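Sugar phosphate isomerase/epimerase (Parabacteroides distasonis, PDB 3OBE) is probably an isomerase or epimerase acting on sugar substrates, built on a xylose isomerase-like TIM barrel. Local coordinates at residues A[196-199]-A[200-204]. Numbering follows the deposited sequence.
Sequences KGTY and IEELF
Tyr199 caps helix 200-207, whose first turn closes when Leu203 N donates to Tyr199 O at 3.0 Å, with an N-H...O angle of 161°: a worked example of how a helix starts straight from a strand end. Strand 198-199 pairs antiparallel with strand 177-178 and leads into this helix of the TIM barrel, next to helix 142-160. The tight part is where the Thr198 methyl meets Leu203 and Glu202. Thr198 CG2, anti to the backbone N, lies 3.8 Å from Leu203 CG. It is also 3.7 Å from Glu202 CD, the two side chains crossing at about a right angle. Leu203 carries on to Val178 and to Ala145 of helix 142-160; an alanine here would probably take away the branched end that Thr198 CG2 packs on and open a gap towards Val178.

Looser is the water-filled side. Extended in chi1 and chi2 (175° and 173°), Glu202 brings OE1 near the edge of the Tyr199 ring, 4.0 Å from Tyr199 CD2. One water accepts from Tyr199 N and donates to Glu202 OE1. The water thus satisfies the N-cap amide while the carboxylate anchors it, and negative charge near the helix N-terminus is likely to favour the helix dipole.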
loop_
_atom_site.group_PDB
_atom_site.type_symbol
_atom_site.label_atom_id
_atom_site.label_comp_id
_atom_site.label_asym_id
_atom_site.label_seq_id
_atom_site.Cartn_x
_atom_site.Cartn_y
_atom_site.Cartn_z
ATOM N N LYS A 196 -15.466 17.077 18.354
ATOM C CA LYS A 196 -16.640 16.513 17.696
ATOM C C LYS A 196 -16.284 15.812 16.389
ATOM O O LYS A 196 -15.317 16.160 15.706
ATOM C CB LYS A 196 -17.674 17.588 17.345
ATOM C CG LYS A 196 -18.306 18.263 18.515
ATOM C CD LYS A 196 -19.533 19.060 18.084
ATOM C CE LYS A 196 -20.769 18.152 17.924
ATOM N NZ LYS A 196 -21.962 18.996 18.021
ATOM N N GLY A 197 -17.132 14.866 16.032
ATOM C CA GLY A 197 -17.033 14.233 14.735
ATOM C C GLY A 197 -16.312 12.903 14.832
ATOM O O GLY A 197 -15.899 12.449 15.907
ATOM N N THR A 198 -16.172 12.279 13.679
ATOM C CA THR A 198 -15.645 10.933 13.595
ATOM C C THR A 198 -14.470 10.912 12.664
ATOM O O THR A 198 -14.533 11.479 11.580
ATOM C CB THR A 198 -16.731 9.965 13.050
ATOM O OG1 THR A 198 -17.965 10.160 13.765
ATOM C CG2 THR A 198 -16.321 8.513 13.186
ATOM N N TYR A 199 -13.423 10.166 13.017
ATOM C CA TYR A 199 -12.300 10.024 12.121
ATOM C C TYR A 199 -12.747 9.501 10.770
ATOM O O TYR A 199 -13.550 8.562 10.677
ATOM C CB TYR A 199 -11.276 9.056 12.676
ATOM C CG TYR A 199 -10.566 9.509 13.901
ATOM C CD1 TYR A 199 -9.735 10.629 13.875
ATOM C CD2 TYR A 199 -10.637 8.738 15.066
ATOM C CE1 TYR A 199 -9.051 11.007 15.003
ATOM C CE2 TYR A 199 -9.916 9.092 16.183
ATOM C CZ TYR A 199 -9.145 10.218 16.135
ATOM O OH TYR A 199 -8.475 10.599 17.265
ATOM N N ILE A 200 -12.210 10.090 9.714
ATOM C CA ILE A 200 -12.480 9.590 8.370
ATOM C C ILE A 200 -12.151 8.095 8.226
ATOM O O ILE A 200 -12.930 7.307 7.664
ATOM C CB ILE A 200 -11.804 10.459 7.296
ATOM C CG1 ILE A 200 -12.445 11.869 7.275
ATOM C CG2 ILE A 200 -11.961 9.796 5.897
ATOM C CD1 ILE A 200 -11.614 12.904 6.460
ATOM N N GLU A 201 -10.978 7.689 8.689
ATOM C CA GLU A 201 -10.573 6.294 8.612
ATOM C C GLU A 201 -11.629 5.388 9.265
ATOM O O GLU A 201 -11.965 4.325 8.734
ATOM C CB GLU A 201 -9.196 6.089 9.271
ATOM C CG GLU A 201 -8.571 4.724 9.058
ATOM C CD GLU A 201 -7.953 4.440 7.707
ATOM O OE1 GLU A 201 -8.019 5.297 6.793
ATOM O OE2 GLU A 201 -7.384 3.303 7.561
ATOM N N GLU A 202 -12.118 5.795 10.444
ATOM C CA GLU A 202 -13.147 5.053 11.148
ATOM C C GLU A 202 -14.416 4.909 10.340
ATOM O O GLU A 202 -15.039 3.847 10.305
ATOM C CB GLU A 202 -13.413 5.671 12.548
ATOM C CG GLU A 202 -14.541 5.051 13.299
ATOM C CD GLU A 202 -14.673 5.558 14.719
ATOM O OE1 GLU A 202 -13.756 6.201 15.205
ATOM O OE2 GLU A 202 -15.710 5.323 15.327
ATOM N N LEU A 203 -14.850 5.990 9.694
ATOM C CA LEU A 203 -15.998 5.941 8.855
ATOM C C LEU A 203 -15.812 4.957 7.680
ATOM O O LEU A 203 -16.745 4.224 7.343
ATOM C CB LEU A 203 -16.363 7.334 8.343
ATOM C CG LEU A 203 -16.872 8.276 9.415
ATOM C CD1 LEU A 203 -16.818 9.729 8.828
ATOM C CD2 LEU A 203 -18.284 7.838 9.891
ATOM N N PHE A 204 -14.638 4.950 7.068
ATOM C CA PHE A 204 -14.371 4.019 5.980
ATOM C C PHE A 204 -14.402 2.581 6.491
ATOM O O PHE A 204 -15.023 1.708 5.871
ATOM C CB PHE A 204 -13.015 4.249 5.310
ATOM C CG PHE A 204 -12.889 5.475 4.476
ATOM C CD1 PHE A 204 -13.963 6.235 4.046
ATOM C CD2 PHE A 204 -11.637 5.888 4.120
ATOM C CE1 PHE A 204 -13.765 7.360 3.241
ATOM C CE2 PHE A 204 -11.441 6.974 3.331
ATOM C CZ PHE A 204 -12.490 7.737 2.896
HETATM O O HOH W 1 -13.873 8.858 15.652
#